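Local atomic coordinates of membrane attack complex assembly inhibitor BGA71 (Borreliella bavariensis, PDB entry 6FMH), a protein that inhibits assembly of the complement membrane attack complex and, as an outer surface protein, probably protects the Lyme disease spirochaete from complement killing. Residues E14-N19 with E136-L141; E84-K89 with R93-E98. One frame throughout, in Å; residues are numbered along the deposited sequence.

Interaction 1. Residues E14-N19 with E136-L141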
# COMPACT_ATOMS: atom_id res chain seq x y z
N GLU A 14 -0.89 14.93 -4.25
CA GLU A 14 -0.50 14.79 -2.85
C GLU A 14 -1.70 14.73 -1.90
O GLU A 14 -1.75 13.85 -1.02
CB GLU A 14 0.49 15.86 -2.47
CG GLU A 14 1.88 15.62 -3.07
CD GLU A 14 2.88 16.76 -2.85
OE1 GLU A 14 2.47 17.94 -2.78
OE2 GLU A 14 4.09 16.46 -2.76
N THR A 15 -2.71 15.58 -2.09
CA THR A 15 -3.94 15.49 -1.25
C THR A 15 -4.70 14.24 -1.54
O THR A 15 -5.34 13.68 -0.63
CB THR A 15 -4.93 16.70 -1.37
OG1 THR A 15 -4.92 17.23 -2.69
CG2 THR A 15 -4.57 17.78 -0.37
N ALA A 16 -4.75 13.86 -2.80
CA ALA A 16 -5.49 12.65 -3.20
C ALA A 16 -4.91 11.41 -2.53
O ALA A 16 -5.63 10.66 -1.88
CB ALA A 16 -5.50 12.47 -4.71
N ALA A 17 -3.61 11.23 -2.63
CA ALA A 17 -2.95 10.15 -1.88
C ALA A 17 -3.22 10.23 -0.35
O ALA A 17 -3.40 9.21 0.29
CB ALA A 17 -1.44 10.12 -2.17
N LYS A 18 -3.18 11.42 0.23
CA LYS A 18 -3.29 11.54 1.66
C LYS A 18 -4.68 11.08 2.11
O LYS A 18 -4.80 10.33 3.09
CB LYS A 18 -3.09 13.01 2.06
CG LYS A 18 -3.28 13.31 3.52
CD LYS A 18 -3.66 14.75 3.78
CE LYS A 18 -3.40 15.06 5.23
NZ LYS A 18 -4.59 15.34 6.07
N ASN A 19 -5.71 11.58 1.43
CA ASN A 19 -7.07 11.24 1.80
C ASN A 19 -7.31 9.77 1.61
O ASN A 19 -8.05 9.18 2.39
CB ASN A 19 -8.10 12.01 0.99
CG ASN A 19 -8.14 13.50 1.26
OD1 ASN A 19 -7.76 14.00 2.34
ND2 ASN A 19 -8.70 14.23 0.32
N GLU A 136 -5.45 12.67 -15.69
CA GLU A 136 -5.90 11.34 -15.98
C GLU A 136 -5.98 10.44 -14.74
O GLU A 136 -6.93 9.66 -14.56
CB GLU A 136 -4.97 10.72 -17.02
CG GLU A 136 -5.27 9.25 -17.34
CD GLU A 136 -4.29 8.66 -18.33
OE1 GLU A 136 -3.49 9.42 -18.93
OE2 GLU A 136 -4.30 7.45 -18.52
N LEU A 137 -4.98 10.56 -13.90
CA LEU A 137 -4.97 9.82 -12.64
C LEU A 137 -6.11 10.25 -11.74
O LEU A 137 -6.70 9.43 -11.03
CB LEU A 137 -3.63 10.03 -11.93
CG LEU A 137 -2.39 9.43 -12.62
CD1 LEU A 137 -1.09 9.93 -11.98
CD2 LEU A 137 -2.43 7.92 -12.65
N LEU A 138 -6.43 11.55 -11.76
CA LEU A 138 -7.51 12.05 -10.92
C LEU A 138 -8.84 11.58 -11.41
O LEU A 138 -9.74 11.27 -10.63
CB LEU A 138 -7.47 13.57 -10.90
CG LEU A 138 -6.30 14.18 -10.16
CD1 LEU A 138 -6.33 15.67 -10.40
CD2 LEU A 138 -6.34 13.86 -8.67
N MET A 139 -8.97 11.58 -12.73
CA MET A 139 -10.19 11.12 -13.36
C MET A 139 -10.38 9.62 -13.07
O MET A 139 -11.41 9.21 -12.59
CB MET A 139 -10.20 11.55 -14.83
CG MET A 139 -10.32 13.07 -14.95
SD MET A 139 -9.98 13.71 -16.60
CE MET A 139 -11.60 13.60 -17.35
N ASN A 140 -9.35 8.82 -13.28
CA ASN A 140 -9.40 7.41 -12.97
C ASN A 140 -9.73 7.14 -11.51
O ASN A 140 -10.48 6.21 -11.18
CB ASN A 140 -8.04 6.75 -13.27
CG ASN A 140 -7.78 6.62 -14.77
OD1 ASN A 140 -8.67 6.73 -15.56
ND2 ASN A 140 -6.52 6.42 -15.14
N LEU A 141 -9.16 7.94 -10.64
CA LEU A 141 -9.37 7.76 -9.20
C LEU A 141 -10.82 7.96 -8.90
O LEU A 141 -11.43 7.23 -8.11
CB LEU A 141 -8.55 8.79 -8.42
CG LEU A 141 -8.82 8.87 -6.93
CD1 LEU A 141 -8.58 7.53 -6.25
CD2 LEU A 141 -7.95 9.97 -6.35

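Interaction 2. Residues E84-K89 with R93-E98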
# COMPACT_ATOMS: atom_id res chain seq x y z
N GLU A 84 -22.58 -18.61 0.59
CA GLU A 84 -22.43 -20.01 1.01
C GLU A 84 -23.52 -20.93 0.49
O GLU A 84 -23.28 -22.08 0.19
CB GLU A 84 -22.38 -20.10 2.53
CG GLU A 84 -21.02 -19.70 3.06
CD GLU A 84 -20.96 -19.69 4.58
OE1 GLU A 84 -21.96 -20.02 5.23
OE2 GLU A 84 -19.88 -19.40 5.12
N THR A 85 -24.73 -20.42 0.36
CA THR A 85 -25.75 -21.14 -0.39
C THR A 85 -25.24 -21.47 -1.81
O THR A 85 -25.30 -22.62 -2.23
CB THR A 85 -27.01 -20.28 -0.50
OG1 THR A 85 -27.35 -19.77 0.81
CG2 THR A 85 -28.18 -21.03 -1.10
N LEU A 86 -24.77 -20.45 -2.52
CA LEU A 86 -24.37 -20.60 -3.92
C LEU A 86 -23.19 -21.55 -4.02
O LEU A 86 -23.15 -22.40 -4.92
CB LEU A 86 -24.01 -19.24 -4.56
CG LEU A 86 -25.14 -18.26 -4.80
CD1 LEU A 86 -24.66 -16.90 -5.27
CD2 LEU A 86 -26.15 -18.81 -5.78
N TYR A 87 -22.25 -21.40 -3.09
CA TYR A 87 -21.06 -22.24 -3.02
C TYR A 87 -21.41 -23.70 -2.76
O TYR A 87 -20.86 -24.60 -3.38
CB TYR A 87 -20.13 -21.77 -1.89
CG TYR A 87 -18.80 -22.46 -1.84
CD1 TYR A 87 -18.65 -23.70 -1.21
CD2 TYR A 87 -17.69 -21.89 -2.42
CE1 TYR A 87 -17.43 -24.36 -1.17
CE2 TYR A 87 -16.47 -22.53 -2.36
CZ TYR A 87 -16.35 -23.77 -1.74
OH TYR A 87 -15.13 -24.43 -1.69
N ASN A 88 -22.34 -23.94 -1.85
CA ASN A 88 -22.73 -25.30 -1.54
C ASN A 88 -23.57 -26.00 -2.60
O ASN A 88 -23.82 -27.21 -2.48
CB ASN A 88 -23.45 -25.37 -0.21
CG ASN A 88 -22.56 -25.05 0.92
OD1 ASN A 88 -21.36 -25.33 0.85
ND2 ASN A 88 -23.09 -24.45 1.96
N LYS A 89 -24.00 -25.28 -3.62
CA LYS A 89 -24.60 -25.91 -4.78
C LYS A 89 -23.61 -25.94 -5.91
O LYS A 89 -23.41 -24.95 -6.59
CB LYS A 89 -25.86 -25.18 -5.20
CG LYS A 89 -27.10 -25.69 -4.46
CD LYS A 89 -27.64 -26.92 -5.16
CE LYS A 89 -28.96 -27.38 -4.55
NZ LYS A 89 -29.48 -28.55 -5.32
N ARG A 93 -21.65 -22.93 -7.70
CA ARG A 93 -20.46 -22.54 -6.96
C ARG A 93 -19.75 -21.37 -7.67
O ARG A 93 -19.40 -20.38 -7.04
CB ARG A 93 -19.52 -23.71 -6.75
CG ARG A 93 -18.53 -23.42 -5.62
CD ARG A 93 -17.51 -24.52 -5.31
NE ARG A 93 -18.18 -25.45 -4.37
CZ ARG A 93 -17.75 -26.63 -3.89
NH1 ARG A 93 -16.61 -27.14 -4.26
NH2 ARG A 93 -18.50 -27.30 -3.03
N TYR A 94 -19.55 -21.51 -8.98
CA TYR A 94 -18.74 -20.57 -9.75
C TYR A 94 -19.21 -19.13 -9.63
O TYR A 94 -18.44 -18.19 -9.70
CB TYR A 94 -18.71 -20.99 -11.22
CG TYR A 94 -19.95 -20.61 -12.00
CD1 TYR A 94 -21.11 -21.38 -11.93
CD2 TYR A 94 -19.97 -19.46 -12.77
CE1 TYR A 94 -22.25 -21.02 -12.64
CE2 TYR A 94 -21.11 -19.08 -13.49
CZ TYR A 94 -22.24 -19.87 -13.42
OH TYR A 94 -23.37 -19.48 -14.12
N THR A 95 -20.51 -18.97 -9.53
CA THR A 95 -21.12 -17.68 -9.42
C THR A 95 -20.71 -16.97 -8.12
O THR A 95 -20.48 -15.74 -8.13
CB THR A 95 -22.62 -17.86 -9.49
OG1 THR A 95 -22.92 -18.53 -10.72
CG2 THR A 95 -23.31 -16.53 -9.46
N SER A 96 -20.55 -17.72 -7.03
CA SER A 96 -20.05 -17.13 -5.80
C SER A 96 -18.62 -16.71 -6.00
O SER A 96 -18.20 -15.65 -5.58
CB SER A 96 -20.15 -18.14 -4.63
OG SER A 96 -19.50 -19.36 -4.91
N LYS A 97 -17.83 -17.60 -6.58
CA LYS A 97 -16.41 -17.30 -6.84
C LYS A 97 -16.24 -16.10 -7.76
O LYS A 97 -15.43 -15.22 -7.48
CB LYS A 97 -15.71 -18.50 -7.46
CG LYS A 97 -15.15 -19.41 -6.44
CD LYS A 97 -14.45 -20.60 -7.08
CE LYS A 97 -14.11 -21.65 -6.06
NZ LYS A 97 -14.37 -23.02 -6.53
N GLU A 98 -16.99 -16.08 -8.85
CA GLU A 98 -16.91 -14.94 -9.76
C GLU A 98 -17.28 -13.62 -9.07
O GLU A 98 -16.60 -12.63 -9.23
CB GLU A 98 -17.76 -15.19 -11.03
CG GLU A 98 -16.95 -15.90 -12.10
CD GLU A 98 -17.78 -16.46 -13.23
OE1 GLU A 98 -18.69 -15.77 -13.75
OE2 GLU A 98 -17.42 -17.57 -13.68

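Interaction 1. Residues E14-N19 with E136-L141
Ala16 sets its methyl group against the ends of two leucines, Leu138 and Leu141, which lie about one turn apart on the other helix. The nearer approach comes from Leu141, whose CD2 methyl lies 3.9 Å from Ala16 CB. CG of this leucine stands anti to the backbone N (chi1 171°), a setting that carries the branch across the gap so that CD2 leads while CD1 stays farther back. Leu138 starts less directly. Its CG is turned beside the backbone N (chi1 -70°), yet the isobutyl group still swings to the alanine, with Leu138 CD2 4.3 Å from Ala16 CB. The two leading methyls, CD2 of Leu138 and CD2 of Leu141, are themselves 4.8 Å apart, and the alanine meets both. No hydrogen bond crosses between the segments, so this is a small, purely apolar touch burying 82 Å² in all, at a backbone spacing of 8.0 Å between CA of Ala16 and CA of Leu138. Helix 90-123 completes the packing: Ala17 rests on its Ile122, Leu137 on Ile118 and Leu141 on Val114, which ties helix 12-36 and helix 127-163 to a common third helix.

Interaction 2. Residues E84-K89 with R93-E98
Arg93 lays its side chain over one face of the Tyr87 ring while gripping the backbone of the same residue, a double hold that marks the tightly packed part of this contact. The guanidinium lies flat on the ring in an offset stack, with centres of the Arg93 guanidinium and the Tyr87 ring 4.1 Å apart and planes only 15° from parallel. The interaction is cation-pi in character, and CD of Arg93 adds a CH-pi contact 3.8 Å from the Tyr87 ring centroid. A bend in the arginine chain (chi3 -85°) turns the guanidinium so that its edge meets the carbonyl: NE of Arg93 donates a practically straight hydrogen bond of 3.0 Å to Tyr87 O, which lies in the guanidinium plane. The stack and this bond together should restrict rotation of the group.

Deeper in, the contact is largely apolar. Leu86 CB meets Ser96 CB at 4.0 Å, and Leu86 CD1 reaches Thr95 CG2 at 4.4 Å. Ser96 OG sits at the edge of the Tyr87 ring, near its plane. Leu176 and Met180 of helix 173-183 also pack on Leu86, and Phe45 meets Tyr87 edge-to-face, so this inner side is shared with other helices.

The outer side is looser. Lys89 is exposed, its CB directed away from the second helix, and the partly exposed Lys97 touches the tyrosine obliquely, with CE 4.5 Å from Tyr87 CE2.

The axes of the short segments 84-88 and 93-98 approach to 7.2 Å, with 134° between their N-to-C directions. Such an arrangement is characteristic of a splayed alpha-alpha hairpin, in which consecutive helices, here 73-88 and 90-123, turn back through a very short connection and pack on each other right beside it.

Overall arrangement
The two interactions illustrate long-range and local helix packing in one all-helical chain. Their centres are 35 Å apart, on opposite sides of the chain's centre, and their nearest atoms are about 20 Å from each other. Interaction 2 falls between the two segments of interaction 1 along the sequence, so the order is 14-19, 84-89, 93-98, 136-141. Helix 90-123 links them: it begins at the turn of interaction 2 and extends to the region where Val114, Ile118 and Ile122 lie beside interaction 1, before helix 127-163 follows. Its start is thus packed against helix 73-88 and its far part against helices 12-36 and 127-163, so one long helix joins both regions of this BbCRASP-1-family domain.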